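Side-chain contacts in lipase-esterase related protein (Clostridium acetobutylicum, PDB 3E0X), which is probably a hydrolase of the alpha/beta hydrolase fold, related to lipases and esterases, though its substrate is not known: residues Y7-V10 and G11-S15; N76-V79 and T80-Q83; D166-I169 and N170-A174; T202-E205 and Y206-I210. One frame throughout, in Å; residues are numbered along the deposited sequence.

The four contacts are local ones, spread over a single alpha/beta hydrolase chain. Interactions 1 and 2 are neighbours, with centres about 12 Å apart, and touch where His9 CE1 meets Val79 CG2 at 3.4 Å; both lie by the edge of the sheet formed by strand 7-11. Interaction 3, on helix 165-177, and interaction 4, at the start of helix 204-213, have centres about 21 Å apart and nearest atoms about 8 Å apart. These two lie near the bound ortho-xylene: the side chain of Met168 is about 4 Å from it and that of Thr202 about 6 Å. Interactions 1 and 3 are separated by about 30 Å between centres.

Interaction 1. Residues Y7-V10 and G11-S15; sequences YVHV and GNKKS
Lys13 lays its aliphatic chain across one face of the His9 imidazole, and this is the compact part of the contact. CD stands almost over the ring, 3.9 Å from the centroid and 14° off the normal, a CH-pi contact, while Lys13 CG comes to 3.7 Å from His9 NE2. The lysine chain is extended beyond CG, with chi2, chi3 and chi4 all near 180°, which lets successive methylenes pass over the ring instead of curling away from it. CE then reaches the backbone, 3.4 Å from His9 O. The imidazole is itself held in place: His9 NE2 is hydrogen-bonded to Asn43 OD1 on the adjoining strand. The residues belong to the end of strand 7-11, the outermost strand on one side of the alpha/beta hydrolase sheet, which pairs antiparallel with strand 43-47, and to the type I beta turn Asn12 to Ser15 that follows. The turn is closed by Ser15 N donating to Asn12 O at 3.0 Å, and the side chain of its second residue, Lys13, points back toward the strand. Towards solvent the contact is looser. The ammonium group of Lys13 bonds to a water at 3.1 Å from NZ, and the same water donates to His9 O at 3.2 Å, a bridge from side chain to strand backbone.

Interaction 2. Residues N76-V79 and T80-Q83; sequences NSEV and TKHQ
The chain leaving helix 63-76 folds here into a loop that ends in a type I beta turn from Thr80 to Gln83, on the way to strand 86-91. Ser77 O takes two backbone donors: Lys81 N at 2.9 Å, nearly in line with the carbonyl bond, and Thr80 N at 3.3 Å, well above the carbonyl plane. These bonds tie the loop back to Ser77, the first residue beyond the helix. In one of the two modelled Ser77 conformers OG also accepts from Val79 N at 3.2 Å, an ST turn. On the outer side Glu78 and Lys81 run side by side, pointing the same way. Their charged atoms stay beyond salt-bridge distance, with Glu78 OE2 4.1 Å from Lys81 NZ, and a water spans the gap, donating to the carboxylate and accepting from the ammonium. A second water links Lys81 NZ to Asn76 O. Lys81 CD lies 3.9 Å from the carboxylate carbon of Glu78; beyond it the chain bends at chi3 (-68°) and NZ ends between the two waters. Two further waters act in the loop, one bridging Glu78 O and His82 N, backbone to backbone, the other donating to both Val79 O and Gln83 OE1. Thr80 faces inward; its hydroxyl is hydrogen-bonded to Ile74 O of the preceding helix. Val79 packs on Phe73 of that helix, on Ile45 of strand 43-47 and on Tyr7 and His9 of strand 7-11, which sets the loop against the edge of the sheet.

Interaction 3. Residues D166-I169 and N170-A174; sequences DIMI and NDLIA
Successive turns of helix 165-177 meet here through backbone bonds and side chains four residues apart, on a helix that packs against helix 126-133 and reaches the bound ortho-xylene. Four i to i+4 bonds join the segments, from Asn170 N to Asp166 O through to Ile173 N to Ile169 O. Met168, a selenomethionine, and Leu172 cross at a slant, Met168 CG lying 3.8 Å from Leu172 CD1. With its CG anti to the backbone N (chi1 -179°) and bends at chi2 and chi3, the Met168 chain also brings SE within 4.1 Å of both CG and CD1 of Leu172. Ile169 and Ile173 lie alongside one another, pointing the same way, and meet through branches of different length, Ile169 CG2 and Ile173 CD1, at 3.9 Å. Ile169, Leu172 and Ile173 all press on Ile132 of the neighbouring helix. A second, polar face, also packed against the protein, is built differently. Asn170 ND2 donates to Asp171 OD1 at 3.0 Å, with the carboxylate oxygen in the amide plane but itself approached on its anti side. The same amide nitrogen also bonds Pro60 O. Asp171, a buried carboxylate, is met by His52 NE2 and Gly26 N at OD2 and by Tyr66 OH at OD1; with Asn170 added it has four hydrogen-bond partners, which probably hold it rigidly. Ile167 CG2 lies 3.8 Å from Asp171 OD2. Met168 touches the ortho-xylene, and the helix lies between strands 109-115 and 191-196 in sequence, consistent with the helical cap that many alpha/beta hydrolases insert over the pocket.

Interaction 4. Residues T202-E205 and Y206-I210; sequences TLVE and YSEII
Thr202 begins the contact, its CA 3.9 Å from Tyr206 CD2 in an oblique approach to the ring, while its own hydroxyl is weakly hydrogen-bonded to Ser116 O. Leu203 carries the main packing: its CB sits over one face of the Tyr206 ring, 4.1 Å from the centroid and 9° off the normal, a CH-pi contact, and CD1 reaches on to within 3.9 Å of the phenol oxygen, Tyr206 OH. That oxygen is hydrogen-bonded to Lys123 N. Leu203 O also accepts from Tyr206 N at 3.0 Å, and a water lies between Leu203 O and Ser207 OG, within bonding distance of both. Thr202 and Leu203 lead into helix 204-213 of the beta-alpha-beta unit between strands 191-196 and 217-222, and both Val204 and Ser207 face those strands. Val204 O takes Glu208 N at 3.0 Å, nearly straight on to the carbonyl, and a weaker bond from Ser207 N. Glu205 CG, held between the backbone N and the carbonyl carbon (chi1 66°), comes 4.0 Å from Tyr206 CD1, and its extended chain carries OE1 to a salt bridge with Lys123 NZ. Glu205 O receives Ile209 N at 3.1 Å, and Ile209 CG1 lies 3.5 Å from the same oxygen.

Interaction 1. Residues Y7-V10 and G11-S15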
loop_
_atom_site.group_PDB
_atom_site.type_symbol
_atom_site.label_atom_id
_atom_site.label_comp_id
_atom_site.label_asym_id
_atom_site.label_seq_id
_atom_site.Cartn_x
_atom_site.Cartn_y
_atom_site.Cartn_z
ATOM N N TYR A 7 -14.583 2.177 -4.254
ATOM C CA TYR A 7 -14.055 2.293 -2.913
ATOM C C TYR A 7 -15.133 1.862 -1.924
ATOM O O TYR A 7 -16.337 1.799 -2.261
ATOM C CB TYR A 7 -13.626 3.730 -2.589
ATOM C CG TYR A 7 -14.779 4.700 -2.512
ATOM C CD1 TYR A 7 -15.386 4.997 -1.294
ATOM C CD2 TYR A 7 -15.272 5.304 -3.658
ATOM C CE1 TYR A 7 -16.482 5.886 -1.218
ATOM C CE2 TYR A 7 -16.334 6.199 -3.596
ATOM C CZ TYR A 7 -16.938 6.483 -2.376
ATOM O OH TYR A 7 -18.008 7.372 -2.329
ATOM N N VAL A 8 -14.678 1.601 -0.709
ATOM C CA VAL A 8 -15.529 1.314 0.447
ATOM C C VAL A 8 -15.318 2.431 1.478
ATOM O O VAL A 8 -14.161 2.834 1.718
ATOM C CB VAL A 8 -15.172 -0.073 1.053
ATOM C CG1 VAL A 8 -15.868 -0.282 2.380
ATOM C CG2 VAL A 8 -15.575 -1.191 0.098
ATOM N N HIS A 9 -16.396 2.871 2.115
ATOM C CA HIS A 9 -16.360 4.010 3.019
ATOM C C HIS A 9 -16.864 3.557 4.383
ATOM O O HIS A 9 -18.034 3.166 4.522
ATOM C CB HIS A 9 -17.290 5.060 2.422
ATOM C CG HIS A 9 -17.117 6.428 2.990
ATOM N ND1 HIS A 9 -17.972 7.463 2.681
ATOM C CD2 HIS A 9 -16.191 6.940 3.840
ATOM C CE1 HIS A 9 -17.591 8.549 3.332
ATOM N NE2 HIS A 9 -16.500 8.267 4.027
ATOM N N VAL A 10 -15.976 3.573 5.379
ATOM C CA VAL A 10 -16.294 3.067 6.721
ATOM C C VAL A 10 -15.723 3.988 7.801
ATOM O O VAL A 10 -15.054 4.994 7.495
ATOM C CB VAL A 10 -15.758 1.633 6.940
ATOM C CG1 VAL A 10 -16.457 0.705 5.996
ATOM C CG2 VAL A 10 -14.245 1.584 6.740
ATOM N N GLY A 11 -15.961 3.638 9.060
ATOM C CA GLY A 11 -15.467 4.441 10.162
ATOM C C GLY A 11 -16.344 5.640 10.493
ATOM O O GLY A 11 -17.537 5.674 10.191
ATOM N N ASN A 12 -15.740 6.624 11.135
ATOM C CA ASN A 12 -16.448 7.813 11.561
ATOM C C ASN A 12 -16.401 8.814 10.423
ATOM O O ASN A 12 -15.409 9.543 10.234
ATOM C CB ASN A 12 -15.758 8.325 12.826
ATOM C CG ASN A 12 -16.297 9.633 13.281
ATOM O OD1 ASN A 12 -17.351 10.058 12.823
ATOM N ND2 ASN A 12 -15.541 10.318 14.141
ATOM N N LYS A 13 -17.467 8.842 9.631
ATOM C CA LYS A 13 -17.428 9.565 8.363
ATOM C C LYS A 13 -17.333 11.071 8.547
ATOM O O LYS A 13 -16.971 11.793 7.609
ATOM C CB LYS A 13 -18.615 9.176 7.491
ATOM C CG LYS A 13 -18.561 7.716 7.087
ATOM C CD LYS A 13 -19.740 7.369 6.197
ATOM C CE LYS A 13 -19.691 5.915 5.780
ATOM N NZ LYS A 13 -20.881 5.591 4.951
ATOM N N LYS A 14 -17.659 11.529 9.755
ATOM C CA LYS A 14 -17.639 12.952 10.102
ATOM C C LYS A 14 -16.305 13.405 10.700
ATOM O O LYS A 14 -16.124 14.592 11.017
ATOM C CB LYS A 14 -18.800 13.299 11.059
ATOM C CG LYS A 14 -18.568 12.906 12.514
ATOM C CD LYS A 14 -19.779 13.222 13.402
ATOM C CE LYS A 14 -19.608 12.696 14.820
ATOM N NZ LYS A 14 -19.350 11.210 14.857
ATOM N N SER A 15 -15.372 12.470 10.862
ATOM C CA SER A 15 -14.048 12.799 11.421
ATOM C C SER A 15 -13.324 13.824 10.531
ATOM O O SER A 15 -13.422 13.757 9.303
ATOM C CB SER A 15 -13.168 11.556 11.511
ATOM O OG SER A 15 -11.837 11.898 11.878
HETATM O O HOH W 1 -21.008 2.990 3.287
#

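Interaction 2. Residues N76-V79 and T80-Q83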
loop_
_atom_site.group_PDB
_atom_site.type_symbol
_atom_site.label_atom_id
_atom_site.label_comp_id
_atom_site.label_asym_id
_atom_site.label_seq_id
_atom_site.Cartn_x
_atom_site.Cartn_y
_atom_site.Cartn_z
ATOM N N ASN A 76 -10.840 14.400 -7.598
ATOM C CA ASN A 76 -12.141 14.453 -8.268
ATOM C C ASN A 76 -13.289 13.672 -7.647
ATOM O O ASN A 76 -14.436 13.984 -7.930
ATOM C CB ASN A 76 -11.993 14.096 -9.753
ATOM C CG ASN A 76 -11.132 15.088 -10.490
ATOM O OD1 ASN A 76 -11.453 16.289 -10.561
ATOM N ND2 ASN A 76 -10.021 14.611 -11.024
ATOM N N SER A 77 -13.018 12.684 -6.792
ATOM C CA SER A 77 -14.096 11.923 -6.154
ATOM C C SER A 77 -14.876 12.810 -5.201
ATOM O O SER A 77 -14.292 13.663 -4.489
ATOM C CB SER A 77 -13.548 10.729 -5.375
ATOM O OG SER A 77 -14.589 10.041 -4.695
ATOM N N GLU A 78 -16.179 12.607 -5.151
ATOM C CA GLU A 78 -16.978 13.371 -4.206
ATOM C C GLU A 78 -16.590 13.093 -2.753
ATOM O O GLU A 78 -16.804 13.953 -1.883
ATOM C CB GLU A 78 -18.465 13.130 -4.442
ATOM C CG GLU A 78 -18.993 13.801 -5.713
ATOM C CD GLU A 78 -19.040 15.327 -5.654
ATOM O OE1 GLU A 78 -19.094 15.901 -4.549
ATOM O OE2 GLU A 78 -19.054 15.944 -6.745
ATOM N N VAL A 79 -16.007 11.922 -2.488
ATOM C CA VAL A 79 -15.675 11.525 -1.130
ATOM C C VAL A 79 -14.349 12.098 -0.605
ATOM O O VAL A 79 -14.097 12.089 0.610
ATOM C CB VAL A 79 -15.772 9.973 -0.981
ATOM C CG1 VAL A 79 -14.525 9.270 -1.521
ATOM C CG2 VAL A 79 -16.086 9.585 0.420
ATOM N N THR A 80 -13.506 12.614 -1.497
ATOM C CA THR A 80 -12.236 13.228 -1.065
ATOM C C THR A 80 -12.042 14.667 -1.499
ATOM O O THR A 80 -11.232 15.362 -0.882
ATOM C CB THR A 80 -11.018 12.452 -1.609
ATOM O OG1 THR A 80 -11.131 12.354 -3.023
ATOM C CG2 THR A 80 -10.934 11.070 -1.001
ATOM N N LYS A 81 -12.750 15.115 -2.541
ATOM C CA LYS A 81 -12.404 16.403 -3.165
ATOM C C LYS A 81 -12.551 17.582 -2.207
ATOM O O LYS A 81 -11.822 18.567 -2.352
ATOM C CB LYS A 81 -13.175 16.642 -4.465
ATOM C CG LYS A 81 -14.642 16.925 -4.248
ATOM C CD LYS A 81 -15.491 17.053 -5.537
ATOM C CE LYS A 81 -15.138 18.301 -6.327
ATOM N NZ LYS A 81 -15.823 18.298 -7.641
ATOM N N HIS A 82 -13.423 17.444 -1.206
ATOM C CA HIS A 82 -13.639 18.503 -0.201
ATOM C C HIS A 82 -12.964 18.277 1.151
ATOM O O HIS A 82 -13.078 19.129 2.052
ATOM C CB HIS A 82 -15.137 18.741 0.008
ATOM C CG HIS A 82 -15.860 19.081 -1.258
ATOM N ND1 HIS A 82 -15.506 20.155 -2.045
ATOM C CD2 HIS A 82 -16.888 18.471 -1.892
ATOM C CE1 HIS A 82 -16.302 20.208 -3.099
ATOM N NE2 HIS A 82 -17.148 19.194 -3.033
ATOM N N GLN A 83 -12.271 17.142 1.296
ATOM C CA GLN A 83 -11.646 16.769 2.561
ATOM C C GLN A 83 -10.302 17.479 2.654
ATOM O O GLN A 83 -9.525 17.428 1.723
ATOM C CB GLN A 83 -11.467 15.246 2.660
ATOM C CG GLN A 83 -12.771 14.482 2.853
ATOM C CD GLN A 83 -13.402 14.670 4.229
ATOM O OE1 GLN A 83 -14.469 14.091 4.518
ATOM N NE2 GLN A 83 -12.764 15.463 5.086
HETATM O O HOH W 2 -15.656 16.013 -9.183
HETATM O O HOH W 3 -15.029 15.410 -0.085
HETATM O O HOH W 4 -18.777 18.527 -7.096
HETATM O O HOH W 5 -15.376 11.874 2.956
#

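Interaction 3. Residues D166-I169 and N170-A174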
loop_
_atom_site.group_PDB
_atom_site.type_symbol
_atom_site.label_atom_id
_atom_site.label_comp_id
_atom_site.label_asym_id
_atom_site.label_seq_id
_atom_site.Cartn_x
_atom_site.Cartn_y
_atom_site.Cartn_z
ATOM N N ASP A 166 -2.451 -13.270 -13.506
ATOM C CA ASP A 166 -1.886 -12.216 -14.363
ATOM C C ASP A 166 -1.836 -10.889 -13.635
ATOM O O ASP A 166 -1.005 -10.039 -13.969
ATOM C CB ASP A 166 -2.629 -12.080 -15.698
ATOM C CG ASP A 166 -2.238 -13.178 -16.682
ATOM O OD1 ASP A 166 -1.091 -13.665 -16.621
ATOM O OD2 ASP A 166 -3.099 -13.560 -17.502
ATOM N N ILE A 167 -2.710 -10.702 -12.657
ATOM C CA ILE A 167 -2.697 -9.441 -11.922
ATOM C C ILE A 167 -1.459 -9.342 -11.013
ATOM O O ILE A 167 -0.736 -8.327 -11.036
ATOM C CB ILE A 167 -3.993 -9.223 -11.126
ATOM C CG1 ILE A 167 -5.187 -9.181 -12.097
ATOM C CG2 ILE A 167 -3.908 -7.927 -10.262
ATOM C CD1 ILE A 167 -6.506 -9.137 -11.406
HETATM N N MSE A 168 -1.205 -10.372 -10.202
HETATM C CA MSE A 168 0.025 -10.392 -9.377
HETATM C C MSE A 168 1.293 -10.240 -10.254
HETATM O O MSE A 168 2.249 -9.523 -9.906
HETATM C CB MSE A 168 0.070 -11.673 -8.543
HETATM C CG MSE A 168 1.297 -11.752 -7.661
HETATM SE SE MSE A 168 1.282 -10.416 -6.217
HETATM C CE MSE A 168 0.157 -11.438 -4.980
ATOM N N ILE A 169 1.317 -10.930 -11.386
ATOM C CA ILE A 169 2.467 -10.830 -12.273
ATOM C C ILE A 169 2.665 -9.377 -12.773
ATOM O O ILE A 169 3.766 -8.818 -12.697
ATOM C CB ILE A 169 2.342 -11.855 -13.441
ATOM C CG1 ILE A 169 2.492 -13.280 -12.888
ATOM C CG2 ILE A 169 3.381 -11.588 -14.533
ATOM C CD1 ILE A 169 2.087 -14.363 -13.856
ATOM N N ASN A 170 1.581 -8.749 -13.230
ATOM C CA ASN A 170 1.619 -7.353 -13.662
ATOM C C ASN A 170 2.175 -6.462 -12.570
ATOM O O ASN A 170 3.037 -5.612 -12.811
ATOM C CB ASN A 170 0.205 -6.910 -13.975
ATOM C CG ASN A 170 0.123 -5.440 -14.404
ATOM O OD1 ASN A 170 0.300 -5.115 -15.572
ATOM N ND2 ASN A 170 -0.142 -4.553 -13.442
ATOM N N ASP A 171 1.655 -6.647 -11.366
ATOM C CA ASP A 171 2.004 -5.763 -10.265
ATOM C C ASP A 171 3.445 -5.967 -9.801
ATOM O O ASP A 171 4.125 -4.989 -9.467
ATOM C CB ASP A 171 1.027 -5.949 -9.111
ATOM C CG ASP A 171 -0.367 -5.415 -9.419
ATOM O OD1 ASP A 171 -0.538 -4.685 -10.427
ATOM O OD2 ASP A 171 -1.293 -5.706 -8.619
ATOM N N LEU A 172 3.933 -7.216 -9.770
ATOM C CA LEU A 172 5.332 -7.450 -9.363
ATOM C C LEU A 172 6.315 -6.900 -10.391
ATOM O O LEU A 172 7.376 -6.387 -10.021
ATOM C CB LEU A 172 5.599 -8.935 -9.100
ATOM C CG LEU A 172 4.945 -9.482 -7.830
ATOM C CD1 LEU A 172 5.011 -11.004 -7.778
ATOM C CD2 LEU A 172 5.521 -8.851 -6.563
ATOM N N ILE A 173 5.951 -6.969 -11.674
ATOM C CA ILE A 173 6.767 -6.337 -12.714
ATOM C C ILE A 173 6.771 -4.812 -12.511
ATOM O O ILE A 173 7.840 -4.177 -12.591
ATOM C CB ILE A 173 6.286 -6.739 -14.149
ATOM C CG1 ILE A 173 6.570 -8.237 -14.366
ATOM C CG2 ILE A 173 6.926 -5.846 -15.202
ATOM C CD1 ILE A 173 5.950 -8.857 -15.631
ATOM N N ALA A 174 5.597 -4.229 -12.218
ATOM C CA ALA A 174 5.536 -2.780 -11.941
ATOM C C ALA A 174 6.463 -2.439 -10.768
ATOM O O ALA A 174 7.196 -1.419 -10.803
ATOM C CB ALA A 174 4.100 -2.354 -11.645
#

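Interaction 4. Residues T202-E205 and Y206-I210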
loop_
_atom_site.group_PDB
_atom_site.type_symbol
_atom_site.label_atom_id
_atom_site.label_comp_id
_atom_site.label_asym_id
_atom_site.label_seq_id
_atom_site.Cartn_x
_atom_site.Cartn_y
_atom_site.Cartn_z
ATOM N N THR A 202 9.351 -6.912 0.928
ATOM C CA THR A 202 9.628 -5.471 1.060
ATOM C C THR A 202 10.581 -5.309 2.261
ATOM O O THR A 202 10.168 -5.096 3.398
ATOM C CB THR A 202 8.336 -4.673 1.188
ATOM O OG1 THR A 202 7.586 -5.135 2.312
ATOM C CG2 THR A 202 7.487 -4.869 -0.085
ATOM N N LEU A 203 11.869 -5.496 1.975
ATOM C CA LEU A 203 12.927 -5.499 2.973
ATOM C C LEU A 203 12.937 -4.269 3.841
ATOM O O LEU A 203 12.584 -3.176 3.401
ATOM C CB LEU A 203 14.303 -5.587 2.292
ATOM C CG LEU A 203 14.596 -6.761 1.369
ATOM C CD1 LEU A 203 15.939 -6.511 0.675
ATOM C CD2 LEU A 203 14.597 -8.060 2.181
ATOM N N VAL A 204 13.367 -4.439 5.082
ATOM C CA VAL A 204 13.422 -3.305 5.991
ATOM C C VAL A 204 14.330 -2.201 5.390
ATOM O O VAL A 204 14.084 -0.993 5.567
ATOM C CB VAL A 204 13.807 -3.742 7.419
ATOM C CG1 VAL A 204 15.136 -4.459 7.437
ATOM C CG2 VAL A 204 13.793 -2.556 8.360
ATOM N N GLU A 205 15.369 -2.593 4.665
ATOM C CA GLU A 205 16.258 -1.573 4.079
ATOM C C GLU A 205 15.547 -0.598 3.141
ATOM O O GLU A 205 15.937 0.572 3.037
ATOM C CB GLU A 205 17.481 -2.180 3.416
ATOM C CG GLU A 205 17.191 -3.011 2.197
ATOM C CD GLU A 205 18.396 -3.862 1.819
ATOM O OE1 GLU A 205 19.123 -3.458 0.881
ATOM O OE2 GLU A 205 18.645 -4.895 2.506
ATOM N N TYR A 206 14.466 -1.051 2.504
ATOM C CA TYR A 206 13.705 -0.150 1.634
ATOM C C TYR A 206 13.035 0.948 2.463
ATOM O O TYR A 206 12.936 2.095 2.028
ATOM C CB TYR A 206 12.643 -0.906 0.853
ATOM C CG TYR A 206 13.130 -2.025 -0.037
ATOM C CD1 TYR A 206 14.434 -2.051 -0.582
ATOM C CD2 TYR A 206 12.252 -3.040 -0.381
ATOM C CE1 TYR A 206 14.832 -3.091 -1.418
ATOM C CE2 TYR A 206 12.635 -4.071 -1.212
ATOM C CZ TYR A 206 13.928 -4.096 -1.727
ATOM O OH TYR A 206 14.317 -5.116 -2.576
ATOM N N SER A 207 12.546 0.596 3.642
ATOM C CA SER A 207 11.915 1.557 4.545
ATOM C C SER A 207 12.952 2.488 5.173
ATOM O O SER A 207 12.669 3.676 5.429
ATOM C CB SER A 207 11.096 0.820 5.594
ATOM O OG SER A 207 9.846 0.391 5.043
ATOM N N GLU A 208 14.154 1.959 5.403
ATOM C CA GLU A 208 15.246 2.811 5.911
ATOM C C GLU A 208 15.617 3.899 4.884
ATOM O O GLU A 208 15.973 5.023 5.250
ATOM C CB GLU A 208 16.473 1.972 6.295
ATOM C CG GLU A 208 16.250 1.112 7.535
ATOM C CD GLU A 208 16.493 1.829 8.873
ATOM O OE1 GLU A 208 16.612 3.077 8.891
ATOM O OE2 GLU A 208 16.559 1.138 9.924
ATOM N N ILE A 209 15.568 3.565 3.601
ATOM C CA ILE A 209 15.840 4.562 2.570
ATOM C C ILE A 209 14.767 5.664 2.597
ATOM O O ILE A 209 15.079 6.850 2.490
ATOM C CB ILE A 209 15.966 3.908 1.159
ATOM C CG1 ILE A 209 17.290 3.121 1.054
ATOM C CG2 ILE A 209 15.863 4.950 0.081
ATOM C CD1 ILE A 209 17.316 2.221 -0.116
ATOM N N ILE A 210 13.500 5.286 2.775
ATOM C CA ILE A 210 12.449 6.316 2.862
ATOM C C ILE A 210 12.744 7.280 4.031
ATOM O O ILE A 210 12.686 8.520 3.880
ATOM C CB ILE A 210 11.048 5.669 3.029
ATOM C CG1 ILE A 210 10.683 4.903 1.767
ATOM C CG2 ILE A 210 9.971 6.751 3.393
ATOM C CD1 ILE A 210 9.498 3.956 1.960
HETATM O O HOH W 6 10.036 -1.804 3.552
#